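Local structure of FACT-Spt16 (Cicer arietinum, 5CE6) at residues Y211-V216 with S311-T316; P268-S273 with I299-A304; L388-K393 with M402-S407. The protein serves as the Spt16 subunit of the histone chaperone FACT and, through its N-terminal domain, probably binds histones H3-H4. One frame throughout, in Å; residues are numbered along the deposited sequence. Where two conformers were deposited one is given.

How the interactions relate
All three interactions lie in the M24 metallopeptidase-like part of the chain. Along the sequence, both segments of interaction 2 fall between those of interaction 1, and interaction 3 follows them. The centres of interactions 1 and 2 are about 9 Å apart: the first sets helix 200-230 against strand 309-319, and the second pairs strand 270-273 with strand 296-306, the neighbour of 309-319 in the same sheet. A304 joins them through hydrogen bonds to T213 and S311. Interaction 3, on strand 403-414, is centred about 17 Å from interaction 1, joined by a hydrogen bond from N312 to N405. Interactions 2 and 3 do not touch (nearest atoms about 7 Å apart); interaction 1 links both.

Interaction 1: Y211-V216 with S311-T316; sequences YLTGSV and SNIART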
loop_
_atom_site.group_PDB
_atom_site.type_symbol
_atom_site.label_atom_id
_atom_site.label_comp_id
_atom_site.label_asym_id
_atom_site.label_seq_id
_atom_site.Cartn_x
_atom_site.Cartn_y
_atom_site.Cartn_z
ATOM N N TYR A 211 13.638 -1.356 -6.294
ATOM C CA TYR A 211 14.823 -1.011 -7.075
ATOM C C TYR A 211 14.505 0.087 -8.089
ATOM O O TYR A 211 15.251 1.062 -8.220
ATOM C CB TYR A 211 15.392 -2.240 -7.791
ATOM C CG TYR A 211 16.746 -1.986 -8.422
ATOM C CD1 TYR A 211 17.911 -2.116 -7.676
ATOM C CD2 TYR A 211 16.858 -1.602 -9.755
ATOM C CE1 TYR A 211 19.155 -1.879 -8.240
ATOM C CE2 TYR A 211 18.097 -1.361 -10.330
ATOM C CZ TYR A 211 19.241 -1.499 -9.565
ATOM O OH TYR A 211 20.476 -1.265 -10.125
ATOM N N LEU A 212 13.395 -0.068 -8.804
ATOM C CA LEU A 212 12.964 0.944 -9.766
ATOM C C LEU A 212 12.640 2.255 -9.058
ATOM O O LEU A 212 13.068 3.328 -9.492
ATOM C CB LEU A 212 11.743 0.454 -10.543
ATOM C CG LEU A 212 11.069 1.479 -11.458
ATOM C CD1 LEU A 212 12.065 2.004 -12.468
ATOM C CD2 LEU A 212 9.891 0.839 -12.164
ATOM N N THR A 213 11.884 2.159 -7.969
ATOM C CA THR A 213 11.533 3.332 -7.164
ATOM C C THR A 213 12.777 4.117 -6.753
ATOM O O THR A 213 12.853 5.346 -6.922
ATOM C CB THR A 213 10.755 2.900 -5.914
ATOM O OG1 THR A 213 9.482 2.374 -6.317
ATOM C CG2 THR A 213 10.531 4.068 -4.958
ATOM N N GLY A 214 13.760 3.403 -6.219
ATOM C CA GLY A 214 14.997 4.033 -5.800
ATOM C C GLY A 214 15.786 4.591 -6.968
ATOM O O GLY A 214 16.379 5.677 -6.866
ATOM N N SER A 215 15.794 3.856 -8.077
ATOM C CA SER A 215 16.521 4.279 -9.268
ATOM C C SER A 215 15.933 5.569 -9.831
ATOM O O SER A 215 16.666 6.450 -10.292
ATOM C CB SER A 215 16.487 3.197 -10.347
ATOM O OG SER A 215 16.993 1.976 -9.858
ATOM N N VAL A 216 14.609 5.658 -9.809
ATOM C CA VAL A 216 13.918 6.857 -10.252
ATOM C C VAL A 216 14.275 8.060 -9.368
ATOM O O VAL A 216 14.564 9.144 -9.873
ATOM C CB VAL A 216 12.392 6.632 -10.304
ATOM C CG1 VAL A 216 11.645 7.945 -10.468
ATOM C CG2 VAL A 216 12.053 5.669 -11.430
ATOM N N SER A 311 5.842 -0.360 -3.737
ATOM C CA SER A 311 7.041 0.046 -3.010
ATOM C C SER A 311 6.934 1.538 -2.828
ATOM O O SER A 311 6.088 2.184 -3.451
ATOM C CB SER A 311 8.318 -0.317 -3.779
ATOM O OG SER A 311 8.382 0.385 -5.019
ATOM N N ASN A 312 7.789 2.104 -1.987
ATOM C CA ASN A 312 7.697 3.530 -1.736
ATOM C C ASN A 312 9.034 4.106 -1.310
ATOM O O ASN A 312 9.823 3.424 -0.652
ATOM C CB ASN A 312 6.704 3.813 -0.619
ATOM C CG ASN A 312 6.372 5.282 -0.527
ATOM O OD1 ASN A 312 5.976 5.892 -1.521
ATOM N ND2 ASN A 312 6.558 5.867 0.647
ATOM N N ILE A 313 9.279 5.364 -1.669
ATOM C CA ILE A 313 10.426 6.082 -1.116
ATOM C C ILE A 313 10.021 7.535 -0.992
ATOM O O ILE A 313 9.151 8.005 -1.715
ATOM C CB ILE A 313 11.681 5.934 -2.020
ATOM C CG1 ILE A 313 12.965 6.290 -1.256
ATOM C CG2 ILE A 313 11.572 6.823 -3.258
ATOM C CD1 ILE A 313 14.211 6.222 -2.149
ATOM N N ALA A 314 10.605 8.244 -0.035
ATOM C CA ALA A 314 10.369 9.674 0.081
ATOM C C ALA A 314 11.644 10.288 0.609
ATOM O O ALA A 314 12.287 9.720 1.496
ATOM C CB ALA A 314 9.203 9.982 1.022
ATOM N N ARG A 315 12.010 11.436 0.042
ATOM C CA ARG A 315 13.209 12.163 0.471
ATOM C C ARG A 315 12.882 13.630 0.591
ATOM O O ARG A 315 11.987 14.128 -0.079
ATOM C CB ARG A 315 14.336 11.974 -0.547
ATOM C CG ARG A 315 14.877 10.541 -0.644
ATOM C CD ARG A 315 15.669 10.166 0.610
ATOM N NE ARG A 315 16.227 8.806 0.522
ATOM C CZ ARG A 315 15.631 7.718 1.006
ATOM N NH1 ARG A 315 14.450 7.806 1.610
ATOM N NH2 ARG A 315 16.225 6.533 0.896
ATOM N N THR A 316 13.610 14.319 1.462
ATOM C CA THR A 316 13.487 15.761 1.589
ATOM C C THR A 316 14.839 16.380 1.252
ATOM O O THR A 316 15.885 15.895 1.695
ATOM C CB THR A 316 13.100 16.143 3.006
ATOM O OG1 THR A 316 11.840 15.545 3.310
ATOM C CG2 THR A 316 12.971 17.654 3.142
#
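T213 meets S311 hydroxyl to hydroxyl, with T213 OG1 only 2.6 Å from S311 OG. The single proton of T213 OG1 has two alternative acceptors, S311 OG and the carbonyl O of A209, one turn earlier in the helix, and the geometry does not settle between them. Both hydroxyls also bond to A304 of the adjacent strand 296-306: its amide N donates to T213 OG1 and its carbonyl O meets S311 OG. The rotamer of T213 sorts polar from apolar: OG1 stands beside the backbone N (chi1 -67°), while the methyl points anti to that N and reaches I313. There T213 CG2 lies 3.4 Å from I313 CG2, closer than usual van der Waals contact, and the side chains pass alongside one another, running opposite ways. G214 follows, presenting bare backbone, and its CA comes within 4.3 Å of I313 CD1. That same methyl, I313 CD1, sits 3.6 Å above the guanidinium plane of R315, nearer the edge of the group than its middle, while R315 NH2 makes a salt bridge with D431. V302 of strand 296-306 and M217, further along the helix, also touch the I313 side chain. This is a helix packed on a sheet, as in the pita-bread fold of M24 relatives. The chemistry implies two kinds of hold: a buried hydroxyl pair whose other partners are the backbone of A304 and A209 O, and beside it a tight methyl contact that probably limits how much closer the helix could come at this point.

Interaction 2: P268-S273 with I299-A304; sequences PPIFQS and ICAVGA
I299 N donates to Q272 O over 2.8 Å, the shortest bond between the two strands, and Q272 N returns a bond to I299 O. A second pair joins I270 and A301: the bond from I270 N to A301 O is almost straight at 178°, and A301 N donates to I270 O over 2.9 Å. C300 CA, 3.2 Å from I270 O, adds a weaker C-H...O contact. These two hydrogen-bonded pairs flank the non-hydrogen-bonded pair F271 and C300 in an antiparallel ladder whose strand axes run at 174°, part of the curved sheet of the M24-like domain. On the face shared by I270 and A301, their CB atoms lie 4.1 Å apart. On the other face C300 SG, anti to its own amide nitrogen, sits over the F271 ring, 3.9 Å from the centroid and 30° off the normal; this sulfur-aromatic contact holds for one of two deposited conformers and is less certain for the other. V221 of helix 200-230 and L240 and T244 of helix 237-249 touch the F271 side chain. Putting an alanine at F271 would probably open a gap between the sheet and these helices. Q272 NE2, for its part, bonds to D278 O.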
loop_
_atom_site.group_PDB
_atom_site.type_symbol
_atom_site.label_atom_id
_atom_site.label_comp_id
_atom_site.label_asym_id
_atom_site.label_seq_id
_atom_site.Cartn_x
_atom_site.Cartn_y
_atom_site.Cartn_z
ATOM N N PRO A 268 0.229 9.056 -7.957
ATOM C CA PRO A 268 0.892 10.130 -8.700
ATOM C C PRO A 268 1.978 10.719 -7.822
ATOM O O PRO A 268 1.677 11.054 -6.674
ATOM C CB PRO A 268 -0.224 11.158 -8.901
ATOM C CG PRO A 268 -1.495 10.347 -8.843
ATOM C CD PRO A 268 -1.216 9.305 -7.798
ATOM N N PRO A 269 3.214 10.798 -8.337
ATOM C CA PRO A 269 4.354 11.265 -7.541
ATOM C C PRO A 269 4.059 12.577 -6.844
ATOM O O PRO A 269 3.356 13.428 -7.399
ATOM C CB PRO A 269 5.442 11.446 -8.597
ATOM C CG PRO A 269 5.152 10.307 -9.564
ATOM C CD PRO A 269 3.643 10.310 -9.665
ATOM N N ILE A 270 4.584 12.728 -5.635
ATOM C CA ILE A 270 4.282 13.894 -4.817
ATOM C C ILE A 270 5.494 14.794 -4.783
ATOM O O ILE A 270 6.571 14.363 -4.407
ATOM C CB ILE A 270 3.922 13.470 -3.383
ATOM C CG1 ILE A 270 2.577 12.719 -3.389
ATOM C CG2 ILE A 270 3.886 14.686 -2.436
ATOM C CD1 ILE A 270 2.324 11.903 -2.112
ATOM N N PHE A 271 5.317 16.035 -5.220
ATOM C CA PHE A 271 6.358 17.048 -5.092
ATOM C C PHE A 271 5.773 18.232 -4.360
ATOM O O PHE A 271 4.710 18.733 -4.735
ATOM C CB PHE A 271 6.844 17.490 -6.467
ATOM C CG PHE A 271 7.706 16.478 -7.147
ATOM C CD1 PHE A 271 7.140 15.468 -7.911
ATOM C CD2 PHE A 271 9.088 16.523 -7.002
ATOM C CE1 PHE A 271 7.934 14.511 -8.526
ATOM C CE2 PHE A 271 9.894 15.573 -7.627
ATOM C CZ PHE A 271 9.313 14.574 -8.390
ATOM N N GLN A 272 6.463 18.683 -3.313
ATOM C CA GLN A 272 5.971 19.802 -2.508
ATOM C C GLN A 272 7.114 20.729 -2.144
ATOM O O GLN A 272 8.226 20.273 -1.872
ATOM C CB GLN A 272 5.324 19.284 -1.216
ATOM C CG GLN A 272 4.122 18.388 -1.446
ATOM C CD GLN A 272 3.554 17.790 -0.176
ATOM O OE1 GLN A 272 4.123 17.935 0.905
ATOM N NE2 GLN A 272 2.438 17.078 -0.308
ATOM N N SER A 273 6.830 22.025 -2.109
ATOM C CA SER A 273 7.831 22.993 -1.671
ATOM C C SER A 273 7.121 24.288 -1.334
ATOM O O SER A 273 5.900 24.357 -1.408
ATOM C CB SER A 273 8.865 23.233 -2.775
ATOM O OG SER A 273 8.284 23.942 -3.860
ATOM N N ILE A 299 9.956 18.344 -0.727
ATOM C CA ILE A 299 9.614 16.955 -0.422
ATOM C C ILE A 299 9.233 16.220 -1.702
ATOM O O ILE A 299 8.465 16.737 -2.512
ATOM C CB ILE A 299 8.449 16.862 0.584
ATOM C CG1 ILE A 299 8.854 17.467 1.938
ATOM C CG2 ILE A 299 8.015 15.402 0.790
ATOM C CD1 ILE A 299 7.746 17.398 2.975
ATOM N N CYS A 300 9.806 15.034 -1.897
ATOM C CA CYS A 300 9.423 14.169 -3.011
ATOM C C CYS A 300 9.131 12.763 -2.524
ATOM O O CYS A 300 9.955 12.140 -1.856
ATOM C CB CYS A 300 10.505 14.092 -4.094
ATOM S SG CYS A 300 10.103 12.872 -5.406
ATOM N N ALA A 301 7.955 12.260 -2.875
ATOM C CA ALA A 301 7.600 10.871 -2.579
ATOM C C ALA A 301 7.210 10.192 -3.883
ATOM O O ALA A 301 6.400 10.712 -4.640
ATOM C CB ALA A 301 6.454 10.797 -1.577
ATOM N N VAL A 302 7.807 9.035 -4.150
ATOM C CA VAL A 302 7.484 8.309 -5.374
ATOM C C VAL A 302 7.394 6.820 -5.088
ATOM O O VAL A 302 8.116 6.294 -4.246
ATOM C CB VAL A 302 8.523 8.617 -6.488
ATOM C CG1 VAL A 302 9.913 8.298 -6.024
ATOM C CG2 VAL A 302 8.217 7.854 -7.743
ATOM N N GLY A 303 6.493 6.129 -5.774
ATOM C CA GLY A 303 6.442 4.689 -5.609
ATOM C C GLY A 303 6.094 3.996 -6.904
ATOM O O GLY A 303 5.135 4.382 -7.583
ATOM N N ALA A 304 6.881 2.979 -7.245
ATOM C CA ALA A 304 6.620 2.139 -8.409
ATOM C C ALA A 304 6.011 0.819 -7.963
ATOM O O ALA A 304 6.234 0.357 -6.836
ATOM C CB ALA A 304 7.889 1.883 -9.199
#

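Interaction 3: L388-K393 with M402-S407; sequences LNINAK and MVFNVS. With ACT (acetate ion), chain C.
F404 offers L388 the edge of its ring: L388 O lies near the ring plane, 3.8 Å from F404 CE1, so a carbonyl oxygen faces an aromatic C-H, a pairing whose opposite partial charges are likely to be mildly favourable. L388 CB reaches the same ring atom, at 4.0 Å from F404 CE1. I390 arrives by another route. Its side chain runs at a slant across that of F404 and touches the neighbouring ring carbon, with I390 CD1 3.8 Å from F404 CD1. Because I390 CG1 is anti to the carbonyl carbon (chi1 -52°) and the chain continues extended, the same terminal methyl also meets V406, where I390 CD1 is 4.2 Å from V406 CG2. At the other end of the contact, M402 stretches out fully beyond CG (chi3 173°) and ends on L388, with M402 CE 4.0 Å from L388 CD2. Beyond V406, S407 OG lies 3.1 Å from OXT of an acetate ion, probably from the crystallisation liquor, a possible bond that the geometry does not settle. The contact is therefore apolar packing of a loop against a strand of the M24-like domain. Helix 349-363 joins it through L349, against L388 and F404, and Y353, against I390; V339 of helix 323-342 touches I390 and V406, while strand 424-435 pairs with the backbone of M402 and F404.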
loop_
_atom_site.group_PDB
_atom_site.type_symbol
_atom_site.label_atom_id
_atom_site.label_comp_id
_atom_site.label_asym_id
_atom_site.label_seq_id
_atom_site.Cartn_x
_atom_site.Cartn_y
_atom_site.Cartn_z
ATOM N N LEU A 388 -1.328 -3.054 9.664
ATOM C CA LEU A 388 0.069 -3.005 10.071
ATOM C C LEU A 388 0.569 -1.569 10.140
ATOM O O LEU A 388 1.687 -1.278 9.723
ATOM C CB LEU A 388 0.946 -3.801 9.102
ATOM C CG LEU A 388 0.818 -5.323 9.132
ATOM C CD1 LEU A 388 1.791 -5.940 8.138
ATOM C CD2 LEU A 388 1.101 -5.842 10.533
ATOM N N ASN A 389 -0.262 -0.666 10.651
ATOM C CA ASN A 389 0.167 0.715 10.838
ATOM C C ASN A 389 1.165 0.821 11.984
ATOM O O ASN A 389 0.893 0.387 13.108
ATOM C CB ASN A 389 -1.064 1.602 11.075
ATOM C CG ASN A 389 -0.756 3.080 10.967
ATOM O OD1 ASN A 389 0.122 3.594 11.661
ATOM N ND2 ASN A 389 -1.494 3.781 10.106
ATOM N N ILE A 390 2.343 1.368 11.699
ATOM C CA ILE A 390 3.358 1.533 12.729
ATOM C C ILE A 390 3.002 2.762 13.546
ATOM O O ILE A 390 3.382 3.886 13.204
ATOM C CB ILE A 390 4.775 1.694 12.121
ATOM C CG1 ILE A 390 5.062 0.551 11.144
ATOM C CG2 ILE A 390 5.842 1.715 13.226
ATOM C CD1 ILE A 390 6.229 0.835 10.216
ATOM N N ASN A 391 2.245 2.547 14.619
ATOM C CA ASN A 391 1.871 3.640 15.511
ATOM C C ASN A 391 1.847 3.171 16.962
ATOM O O ASN A 391 1.980 1.982 17.228
ATOM C CB ASN A 391 0.535 4.278 15.080
ATOM C CG ASN A 391 -0.657 3.334 15.219
ATOM O OD1 ASN A 391 -0.950 2.830 16.299
ATOM N ND2 ASN A 391 -1.377 3.133 14.124
ATOM N N ALA A 392 1.673 4.105 17.895
ATOM C CA ALA A 392 1.744 3.806 19.327
ATOM C C ALA A 392 0.667 2.854 19.852
ATOM O O ALA A 392 0.815 2.289 20.938
ATOM C CB ALA A 392 1.737 5.104 20.133
ATOM N N LYS A 393 -0.409 2.675 19.094
ATOM C CA LYS A 393 -1.519 1.849 19.555
ATOM C C LYS A 393 -1.517 0.449 18.939
ATOM O O LYS A 393 -2.352 -0.387 19.290
ATOM C CB LYS A 393 -2.856 2.542 19.284
ATOM N N MET A 402 7.201 -9.899 6.632
ATOM C CA MET A 402 6.443 -8.653 6.554
ATOM C C MET A 402 7.264 -7.630 5.788
ATOM O O MET A 402 8.499 -7.691 5.772
ATOM C CB MET A 402 6.125 -8.110 7.944
ATOM C CG MET A 402 5.058 -8.888 8.687
ATOM S SD MET A 402 4.761 -8.147 10.301
ATOM C CE MET A 402 3.343 -9.112 10.825
ATOM N N VAL A 403 6.569 -6.687 5.162
ATOM C CA VAL A 403 7.214 -5.663 4.364
ATOM C C VAL A 403 6.601 -4.340 4.775
ATOM O O VAL A 403 5.375 -4.228 4.870
ATOM C CB VAL A 403 6.976 -5.894 2.868
ATOM C CG1 VAL A 403 7.665 -4.807 2.061
ATOM C CG2 VAL A 403 7.501 -7.257 2.467
ATOM N N PHE A 404 7.442 -3.340 5.029
ATOM C CA PHE A 404 6.942 -2.055 5.520
ATOM C C PHE A 404 7.368 -0.868 4.664
ATOM O O PHE A 404 8.503 -0.814 4.181
ATOM C CB PHE A 404 7.417 -1.795 6.968
ATOM C CG PHE A 404 6.789 -2.702 7.987
ATOM C CD1 PHE A 404 5.523 -2.431 8.488
ATOM C CD2 PHE A 404 7.464 -3.836 8.433
ATOM C CE1 PHE A 404 4.936 -3.275 9.427
ATOM C CE2 PHE A 404 6.883 -4.681 9.373
ATOM C CZ PHE A 404 5.622 -4.396 9.869
ATOM N N ASN A 405 6.435 0.068 4.484
ATOM C CA ASN A 405 6.739 1.421 4.033
ATOM C C ASN A 405 6.932 2.217 5.309
ATOM O O ASN A 405 5.959 2.578 5.963
ATOM C CB ASN A 405 5.545 1.968 3.209
ATOM C CG ASN A 405 5.676 3.455 2.868
ATOM O OD1 ASN A 405 6.776 4.007 2.856
ATOM N ND2 ASN A 405 4.545 4.096 2.562
ATOM N N VAL A 406 8.193 2.399 5.714
ATOM C CA VAL A 406 8.525 3.153 6.906
ATOM C C VAL A 406 8.641 4.605 6.491
ATOM O O VAL A 406 9.632 5.014 5.889
ATOM C CB VAL A 406 9.839 2.672 7.546
ATOM C CG1 VAL A 406 10.168 3.494 8.789
ATOM C CG2 VAL A 406 9.736 1.188 7.901
ATOM N N SER A 407 7.611 5.372 6.829
ATOM C CA SER A 407 7.438 6.719 6.310
ATOM C C SER A 407 7.144 7.594 7.515
ATOM O O SER A 407 6.117 7.441 8.177
ATOM C CB SER A 407 6.278 6.738 5.295
ATOM O OG SER A 407 6.010 8.052 4.791
HETATM C C ACT C . 2.951 8.930 7.260
HETATM O O ACT C . 3.311 7.925 7.929
HETATM O OXT ACT C . 3.804 9.432 6.484
HETATM C CH3 ACT C . 1.558 9.485 7.362
#